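Local coordinates for protein 3'3'-cGAMP-specific phosphodiesterase 3 (Vibrio cholerae O1 biovar El Tor str. N16961, PDB 5Z7C) that is a largely helical member of the HD-domain family, with one partial and one longer HD-domain region in a single chain, at residues 153-158 / 170-175; 146-151 / 182-187; 25-30 / 71-76. The protein carries 2 engineered substitutions. All blocks are in the same frame, centred on the assembly; numbering follows the deposited sequence.

Contact 1: 153-158 / 170-175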
loop_
_atom_site.group_PDB
_atom_site.type_symbol
_atom_site.label_atom_id
_atom_site.label_comp_id
_atom_site.label_asym_id
_atom_site.label_seq_id
_atom_site.Cartn_x
_atom_site.Cartn_y
_atom_site.Cartn_z
ATOM N N ARG A 153 -5.788 13.205 3.737
ATOM C CA ARG A 153 -5.000 12.125 4.311
ATOM C C ARG A 153 -3.809 11.777 3.428
ATOM O O ARG A 153 -2.714 11.516 3.927
ATOM C CB ARG A 153 -5.869 10.885 4.529
ATOM C CG ARG A 153 -6.536 10.827 5.894
ATOM C CD ARG A 153 -6.786 9.391 6.325
ATOM N NE ARG A 153 -8.048 9.248 7.047
ATOM C CZ ARG A 153 -8.744 8.119 7.113
ATOM N NH1 ARG A 153 -8.304 7.026 6.504
ATOM N NH2 ARG A 153 -9.883 8.079 7.792
ATOM N N GLY A 154 -4.023 11.775 2.117
ATOM C CA GLY A 154 -2.964 11.448 1.199
ATOM C C GLY A 154 -1.947 12.544 1.183
ATOM O O GLY A 154 -0.777 12.302 1.119
ATOM N N ALA A 155 -2.421 13.764 1.246
ATOM C CA ALA A 155 -1.554 14.901 1.243
ATOM C C ALA A 155 -0.693 14.802 2.458
ATOM O O ALA A 155 0.441 15.216 2.464
ATOM C CB ALA A 155 -2.341 16.134 1.281
ATOM N N ASP A 156 -1.263 14.289 3.520
ATOM C CA ASP A 156 -0.527 14.105 4.733
ATOM C C ASP A 156 0.553 13.074 4.635
ATOM O O ASP A 156 1.578 13.212 5.241
ATOM C CB ASP A 156 -1.461 13.792 5.868
ATOM C CG ASP A 156 -1.857 15.011 6.631
ATOM O OD1 ASP A 156 -1.247 16.074 6.435
ATOM O OD2 ASP A 156 -2.782 14.904 7.446
ATOM N N VAL A 157 0.298 12.019 3.900
ATOM C CA VAL A 157 1.294 11.015 3.738
ATOM C C VAL A 157 2.469 11.636 3.023
ATOM O O VAL A 157 3.598 11.404 3.377
ATOM C CB VAL A 157 0.737 9.851 2.956
ATOM C CG1 VAL A 157 1.796 8.906 2.563
ATOM C CG2 VAL A 157 -0.214 9.137 3.775
ATOM N N ALA A 158 2.198 12.430 2.014
ATOM C CA ALA A 158 3.249 12.949 1.200
ATOM C C ALA A 158 4.138 13.790 2.040
ATOM O O ALA A 158 5.326 13.748 1.907
ATOM C CB ALA A 158 2.680 13.757 0.121
ATOM N N GLY A 170 -1.743 18.334 -4.813
ATOM C CA GLY A 170 -1.621 17.702 -6.088
ATOM C C GLY A 170 -1.754 16.254 -5.867
ATOM O O GLY A 170 -1.671 15.492 -6.782
ATOM N N ILE A 171 -1.926 15.873 -4.625
ATOM C CA ILE A 171 -2.517 14.610 -4.292
ATOM C C ILE A 171 -3.864 15.096 -3.799
ATOM O O ILE A 171 -4.868 14.465 -3.987
ATOM C CB ILE A 171 -1.764 13.941 -3.177
ATOM C CG1 ILE A 171 -0.464 13.394 -3.716
ATOM C CG2 ILE A 171 -2.511 12.795 -2.679
ATOM C CD1 ILE A 171 0.342 12.705 -2.712
ATOM N N HIS A 172 -3.855 16.237 -3.147
ATOM C CA HIS A 172 -5.019 16.846 -2.554
ATOM C C HIS A 172 -6.093 17.260 -3.513
ATOM O O HIS A 172 -7.256 17.181 -3.205
ATOM C CB HIS A 172 -4.591 18.062 -1.785
ATOM C CG HIS A 172 -5.706 18.738 -1.067
ATOM N ND1 HIS A 172 -5.695 18.946 0.291
ATOM C CD2 HIS A 172 -6.865 19.256 -1.516
ATOM C CE1 HIS A 172 -6.801 19.560 0.649
ATOM N NE2 HIS A 172 -7.523 19.771 -0.430
ATOM N N SER A 173 -5.689 17.699 -4.687
ATOM C CA SER A 173 -6.591 18.217 -5.683
ATOM C C SER A 173 -6.788 17.231 -6.790
ATOM O O SER A 173 -7.185 17.587 -7.855
ATOM C CB SER A 173 -6.072 19.510 -6.235
ATOM O OG SER A 173 -6.141 20.522 -5.267
ATOM N N LEU A 174 -6.557 15.978 -6.514
ATOM C CA LEU A 174 -6.601 14.992 -7.542
ATOM C C LEU A 174 -7.964 14.996 -8.145
ATOM O O LEU A 174 -8.122 14.835 -9.319
ATOM C CB LEU A 174 -6.344 13.643 -6.919
ATOM C CG LEU A 174 -6.395 12.389 -7.756
ATOM C CD1 LEU A 174 -5.348 12.448 -8.776
ATOM C CD2 LEU A 174 -6.221 11.193 -6.952
ATOM N N ASP A 175 -8.966 15.185 -7.319
ATOM C CA ASP A 175 -10.330 14.959 -7.722
ATOM C C ASP A 175 -11.064 16.212 -8.127
ATOM O O ASP A 175 -12.255 16.211 -8.296
ATOM C CB ASP A 175 -11.063 14.212 -6.642
ATOM C CG ASP A 175 -10.719 12.763 -6.626
ATOM O OD1 ASP A 175 -10.899 12.109 -7.647
ATOM O OD2 ASP A 175 -10.258 12.260 -5.602
#

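Contact 2: 146-151 / 182-187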
loop_
_atom_site.group_PDB
_atom_site.type_symbol
_atom_site.label_atom_id
_atom_site.label_comp_id
_atom_site.label_asym_id
_atom_site.label_seq_id
_atom_site.Cartn_x
_atom_site.Cartn_y
_atom_site.Cartn_z
ATOM N N LEU A 146 -16.062 12.254 1.969
ATOM C CA LEU A 146 -15.196 11.184 1.619
ATOM C C LEU A 146 -13.951 11.678 0.948
ATOM O O LEU A 146 -12.866 11.262 1.279
ATOM C CB LEU A 146 -15.927 10.355 0.615
ATOM C CG LEU A 146 -15.565 8.911 0.607
ATOM C CD1 LEU A 146 -15.774 8.389 1.954
ATOM C CD2 LEU A 146 -16.469 8.258 -0.334
ATOM N N ILE A 147 -14.109 12.534 -0.038
ATOM C CA ILE A 147 -12.967 13.045 -0.737
ATOM C C ILE A 147 -12.112 13.857 0.186
ATOM O O ILE A 147 -10.917 13.730 0.176
ATOM C CB ILE A 147 -13.389 13.908 -1.909
ATOM C CG1 ILE A 147 -14.103 13.076 -2.938
ATOM C CG2 ILE A 147 -12.220 14.500 -2.590
ATOM C CD1 ILE A 147 -13.363 11.903 -3.325
ATOM N N GLN A 148 -12.718 14.705 0.972
ATOM C CA GLN A 148 -11.957 15.644 1.728
ATOM C C GLN A 148 -11.067 14.890 2.642
ATOM O O GLN A 148 -9.942 15.267 2.890
ATOM C CB GLN A 148 -12.904 16.465 2.561
ATOM C CG GLN A 148 -12.246 17.304 3.596
ATOM C CD GLN A 148 -11.589 18.501 3.017
ATOM O OE1 GLN A 148 -11.715 18.782 1.842
ATOM N NE2 GLN A 148 -10.887 19.234 3.845
ATOM N N THR A 149 -11.606 13.836 3.196
ATOM C CA THR A 149 -10.845 13.036 4.097
ATOM C C THR A 149 -9.710 12.379 3.380
ATOM O O THR A 149 -8.614 12.376 3.856
ATOM C CB THR A 149 -11.752 12.009 4.757
ATOM O OG1 THR A 149 -12.600 12.686 5.668
ATOM C CG2 THR A 149 -10.985 11.014 5.537
ATOM N N ARG A 150 -9.996 11.776 2.248
ATOM C CA ARG A 150 -8.991 11.050 1.515
ATOM C C ARG A 150 -7.893 11.948 1.028
ATOM O O ARG A 150 -6.736 11.624 1.100
ATOM C CB ARG A 150 -9.666 10.397 0.326
ATOM C CG ARG A 150 -8.769 9.894 -0.738
ATOM C CD ARG A 150 -9.488 9.844 -2.005
ATOM N NE ARG A 150 -10.658 9.007 -1.883
ATOM C CZ ARG A 150 -11.415 8.637 -2.904
ATOM N NH1 ARG A 150 -11.117 9.034 -4.126
ATOM N NH2 ARG A 150 -12.468 7.866 -2.705
ATOM N N CYS A 151 -8.290 13.046 0.437
ATOM C CA CYS A 151 -7.357 13.950 -0.145
ATOM C C CYS A 151 -6.482 14.589 0.893
ATOM O O CYS A 151 -5.339 14.845 0.665
ATOM C CB CYS A 151 -8.078 14.945 -1.033
ATOM S SG CYS A 151 -8.683 16.446 -0.200
ATOM N N GLY A 182 -15.386 19.367 -9.417
ATOM C CA GLY A 182 -14.727 18.344 -8.646
ATOM C C GLY A 182 -14.605 18.713 -7.197
ATOM O O GLY A 182 -14.695 19.859 -6.846
ATOM N N ARG A 183 -14.353 17.725 -6.364
ATOM C CA ARG A 183 -14.195 17.953 -4.957
ATOM C C ARG A 183 -12.756 17.872 -4.501
ATOM O O ARG A 183 -11.972 17.333 -5.223
ATOM C CB ARG A 183 -15.012 16.840 -4.339
ATOM C CG ARG A 183 -16.323 16.581 -5.032
ATOM C CD ARG A 183 -16.839 15.209 -4.706
ATOM N NE ARG A 183 -18.251 15.032 -5.000
ATOM C CZ ARG A 183 -19.222 15.811 -4.535
ATOM N NH1 ARG A 183 -18.954 16.856 -3.771
ATOM N NH2 ARG A 183 -20.469 15.551 -4.867
ATOM N N PRO A 184 -12.427 18.403 -3.353
ATOM C CA PRO A 184 -13.397 18.970 -2.444
ATOM C C PRO A 184 -13.537 20.458 -2.528
ATOM O O PRO A 184 -14.335 20.986 -1.798
ATOM C CB PRO A 184 -12.765 18.664 -1.112
ATOM C CG PRO A 184 -11.372 18.821 -1.384
ATOM C CD PRO A 184 -11.159 18.168 -2.677
ATOM N N GLU A 185 -12.729 21.135 -3.310
ATOM C CA GLU A 185 -12.765 22.576 -3.317
ATOM C C GLU A 185 -13.429 23.223 -4.507
ATOM O O GLU A 185 -13.552 24.428 -4.547
ATOM C CB GLU A 185 -11.365 23.124 -3.202
ATOM C CG GLU A 185 -10.793 23.098 -1.844
ATOM C CD GLU A 185 -9.355 23.471 -1.867
ATOM O OE1 GLU A 185 -8.635 22.953 -2.723
ATOM O OE2 GLU A 185 -8.933 24.284 -1.045
ATOM N N GLN A 186 -13.844 22.443 -5.476
ATOM C CA GLN A 186 -14.469 23.013 -6.628
ATOM C C GLN A 186 -13.594 24.022 -7.348
ATOM O O GLN A 186 -14.053 25.061 -7.763
ATOM C CB GLN A 186 -15.754 23.654 -6.196
ATOM C CG GLN A 186 -16.877 22.685 -6.095
ATOM C CD GLN A 186 -16.883 21.958 -4.793
ATOM O OE1 GLN A 186 -16.725 22.552 -3.742
ATOM N NE2 GLN A 186 -17.071 20.662 -4.851
ATOM N N ARG A 187 -12.324 23.696 -7.484
ATOM C CA ARG A 187 -11.395 24.452 -8.282
ATOM C C ARG A 187 -11.653 24.219 -9.731
ATOM O O ARG A 187 -12.063 23.142 -10.120
ATOM C CB ARG A 187 -9.991 23.995 -8.003
ATOM C CG ARG A 187 -9.441 24.442 -6.714
ATOM C CD ARG A 187 -8.085 23.884 -6.540
ATOM N NE ARG A 187 -7.617 24.104 -5.201
ATOM C CZ ARG A 187 -6.919 25.158 -4.841
ATOM N NH1 ARG A 187 -6.608 26.061 -5.737
ATOM N NH2 ARG A 187 -6.529 25.307 -3.596
#

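Contact 3: 25-30 / 71-76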
loop_
_atom_site.group_PDB
_atom_site.type_symbol
_atom_site.label_atom_id
_atom_site.label_comp_id
_atom_site.label_asym_id
_atom_site.label_seq_id
_atom_site.Cartn_x
_atom_site.Cartn_y
_atom_site.Cartn_z
ATOM N N LEU A 25 11.819 1.667 -3.836
ATOM C CA LEU A 25 11.000 1.283 -2.728
ATOM C C LEU A 25 9.596 1.801 -2.837
ATOM O O LEU A 25 8.691 1.132 -2.444
ATOM C CB LEU A 25 11.611 1.689 -1.405
ATOM C CG LEU A 25 10.899 0.995 -0.256
ATOM C CD1 LEU A 25 10.942 -0.458 -0.454
ATOM C CD2 LEU A 25 11.432 1.360 1.047
ATOM N N MET A 26 9.415 3.008 -3.324
ATOM C CA MET A 26 8.085 3.555 -3.458
ATOM C C MET A 26 7.265 2.778 -4.414
ATOM O O MET A 26 6.116 2.558 -4.180
ATOM C CB MET A 26 8.123 4.983 -3.939
ATOM C CG MET A 26 8.315 5.983 -2.874
ATOM S SD MET A 26 7.087 5.897 -1.679
ATOM C CE MET A 26 7.921 6.417 -0.284
ATOM N N ILE A 27 7.851 2.366 -5.503
ATOM C CA ILE A 27 7.107 1.659 -6.492
ATOM C C ILE A 27 6.604 0.397 -5.865
ATOM O O ILE A 27 5.491 -0.001 -6.082
ATOM C CB ILE A 27 7.989 1.371 -7.686
ATOM C CG1 ILE A 27 8.274 2.668 -8.411
ATOM C CG2 ILE A 27 7.353 0.428 -8.615
ATOM C CD1 ILE A 27 8.959 2.526 -9.694
ATOM N N SER A 28 7.451 -0.268 -5.124
ATOM C CA SER A 28 7.072 -1.513 -4.539
ATOM C C SER A 28 5.986 -1.370 -3.529
ATOM O O SER A 28 5.068 -2.136 -3.491
ATOM C CB SER A 28 8.275 -2.087 -3.850
ATOM O OG SER A 28 8.980 -2.912 -4.726
ATOM N N LEU A 29 6.154 -0.427 -2.638
ATOM C CA LEU A 29 5.197 -0.192 -1.605
ATOM C C LEU A 29 3.928 0.279 -2.217
ATOM O O LEU A 29 2.866 -0.012 -1.758
ATOM C CB LEU A 29 5.709 0.848 -0.642
ATOM C CG LEU A 29 6.792 0.398 0.308
ATOM C CD1 LEU A 29 7.003 1.379 1.380
ATOM C CD2 LEU A 29 6.496 -0.937 0.870
ATOM N N THR A 30 4.064 1.091 -3.229
ATOM C CA THR A 30 2.928 1.658 -3.894
ATOM C C THR A 30 2.116 0.593 -4.588
ATOM O O THR A 30 0.906 0.607 -4.546
ATOM C CB THR A 30 3.384 2.837 -4.769
ATOM O OG1 THR A 30 3.972 3.823 -3.938
ATOM C CG2 THR A 30 2.297 3.459 -5.607
ATOM N N THR A 71 3.798 12.267 -7.173
ATOM C CA THR A 71 2.401 12.560 -7.042
ATOM C C THR A 71 1.685 11.415 -7.684
ATOM O O THR A 71 0.718 10.934 -7.161
ATOM C CB THR A 71 2.054 13.854 -7.769
ATOM O OG1 THR A 71 2.546 14.951 -7.033
ATOM C CG2 THR A 71 0.609 14.048 -7.873
ATOM N N LEU A 72 2.162 10.976 -8.825
ATOM C CA LEU A 72 1.500 9.914 -9.532
ATOM C C LEU A 72 1.491 8.629 -8.772
ATOM O O LEU A 72 0.528 7.923 -8.777
ATOM C CB LEU A 72 2.174 9.670 -10.861
ATOM C CG LEU A 72 2.000 10.743 -11.911
ATOM C CD1 LEU A 72 3.051 10.613 -12.924
ATOM C CD2 LEU A 72 0.670 10.619 -12.558
ATOM N N LEU A 73 2.611 8.287 -8.184
ATOM C CA LEU A 73 2.757 7.087 -7.398
ATOM C C LEU A 73 1.940 7.074 -6.136
ATOM O O LEU A 73 1.423 6.079 -5.742
ATOM C CB LEU A 73 4.226 6.883 -7.074
ATOM C CG LEU A 73 5.229 6.608 -8.176
ATOM C CD1 LEU A 73 6.589 6.587 -7.660
ATOM C CD2 LEU A 73 4.944 5.340 -8.836
ATOM N N LEU A 74 1.827 8.212 -5.512
ATOM C CA LEU A 74 1.216 8.342 -4.223
ATOM C C LEU A 74 -0.190 8.877 -4.238
ATOM O O LEU A 74 -0.664 9.320 -3.230
ATOM C CB LEU A 74 2.035 9.276 -3.382
ATOM C CG LEU A 74 3.353 8.765 -2.863
ATOM C CD1 LEU A 74 3.991 9.865 -2.127
ATOM C CD2 LEU A 74 3.104 7.634 -1.962
ATOM N N LYS A 75 -0.863 8.840 -5.363
ATOM C CA LYS A 75 -2.151 9.484 -5.462
ATOM C C LYS A 75 -3.203 8.909 -4.532
ATOM O O LYS A 75 -4.021 9.617 -3.991
ATOM C CB LYS A 75 -2.635 9.493 -6.896
ATOM C CG LYS A 75 -2.941 8.171 -7.421
ATOM C CD LYS A 75 -2.867 8.173 -8.898
ATOM C CE LYS A 75 -3.977 7.401 -9.494
ATOM N NZ LYS A 75 -3.729 5.963 -9.417
ATOM N N ASP A 76 -3.132 7.610 -4.322
ATOM C CA ASP A 76 -4.128 6.859 -3.599
ATOM C C ASP A 76 -3.737 6.617 -2.165
ATOM O O ASP A 76 -4.276 5.772 -1.514
ATOM C CB ASP A 76 -4.336 5.528 -4.280
ATOM C CG ASP A 76 -4.909 5.664 -5.643
ATOM O OD1 ASP A 76 -5.482 6.701 -5.934
ATOM O OD2 ASP A 76 -4.802 4.731 -6.430
#

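Contact 1: 153-158 / 170-175
Ile171 points its side chain at the flank of helix 141-160 and meets it with two methyl groups. With CG2 anti to the backbone N and the chain carrying CD1 extended (chi2 -179°), the methyls settle at successive places along the helix. CG2 rests against backbone rather than a side chain, 3.9 Å from Gly154 C and 4.0 Å from Ala155 N, an approach consistent with the lack of a side chain at Gly154. CD1 reaches one turn further, where it meets Ala158 CB methyl to methyl at 3.8 Å. The loop that brings Ile171 here follows helix 165-168 in the partial HD-domain region, and it turns back at this point through a type I beta turn from Ile171 to Leu174, with a weak bond from Leu174 N to Ile171 O (3.4 Å). His172, the second residue of that turn, lies alongside Ala155. Its CB stands 4.3 Å from Ala155 CB, and the same alanine methyl sits at the edge of the imidazole, near the ring plane, so the ring is not stacked on the helix. His172 also touches Cys151, one turn earlier on the helix, while Ile171 is covered further by Leu74 from another loop.

Contact 2: 146-151 / 182-187
A cis-proline loop of the partial HD-domain region packs here on helix 141-160: the peptide bond between Arg183 and Pro184 is cis, and the Pro184 ring faces three residues of the helix. Ile147 holds CG1 beside its backbone N (chi1 -65°), which leaves CG2 anti to it and 3.8 Å from Pro184 CD; the two side chains cross at about a right angle. The other branch, CG1, meets the aliphatic part of Arg183, 3.9 Å from Arg183 CD, where the extended arginine chain passes across the isoleucine, again nearly perpendicular. One turn along the helix Cys151 completes the apolar patch, its SG 3.8 Å from Pro184 CG. Gln148 comes across the proline, nearly at a right angle to it. Its chain bends at chi2 (75°) and brings the amide oxygen OE1 beside CB and CG of the proline, a contact without a hydrogen bond. Within the helix, Ile147 CD1 also lies 3.7 Å above one face of the Arg150 guanidinium, displaced toward the rim. Beyond the proline, Arg187 NE forms a salt bridge with Glu185 OE1 (2.9 Å), meeting the carboxylate from above its plane. The loop is also tied to the start of the helix, since Pro184 O accepts a hydrogen bond from Gln144 NE2. Helix 141-160 thus carries the loop on the face of Ile147 and Cys151, while Leu146 and Thr149 pack on Phe114 of helix 108-118.

Contact 3: 25-30 / 71-76
A backbone bond from Leu29 N to Leu25 O (3.0 Å) belongs to the helical turn that sends Met26, Ile27 and Thr30 against Leu73 and Leu74. Another carbonyl of this turn, Ile27 O, accepts a hydrogen bond from Thr31 OG1. Across the contact the interaction is apolar. Leu73 carries most of it: its CG lies anti to the carbonyl carbon (chi1 -65°), and the two methyls of the fork part toward different residues. CD1 comes to 4.3 Å from Met26 CB, at the root of the methionine chain, whereas CD2 comes alongside Ile27, 4.3 Å from Ile27 CG1. The pairing joins helix 22-35 to the C-terminal end of helix 62-73 in the helical core of the chain, and Leu74 is the first residue there to leave helical backbone angles. In Leu74, CD1 continues the extended chain (chi2 178°), and the other methyl, CD2, comes 4.4 Å from the sulfur SD of Met26 and 4.4 Å from Thr30 OG1. Thr30 also points its side chain toward Leu73, although the exact place of its methyl CG2, which the model sets too near Leu73 O, is doubtful. Further helices close round the group: Ile27 touches Ile45 and Leu73 touches Cys48, both of helix 43-56, and Met26 packs on Ile279 of helix 273-290.

Contacts 1 and 3 are buried, whereas contact 2 is only partly so and has the most mixed chemistry, with proline, arginine and glutamine around a small apolar patch. None of the three has a hydrogen bond between its segments. Contacts 1 and 2 share helix 141-160 and the chain leading to helix 194-211; their centres are 10 Å apart, and they touch through His172 and Cys151. Contact 3 joins two other helices by branched aliphatic side chains and a methionine. It adjoins contact 1, where Ile171 CD1 lies 3.6 Å from Leu74 O, but does not touch contact 2, whose nearest atoms are about 6 Å away.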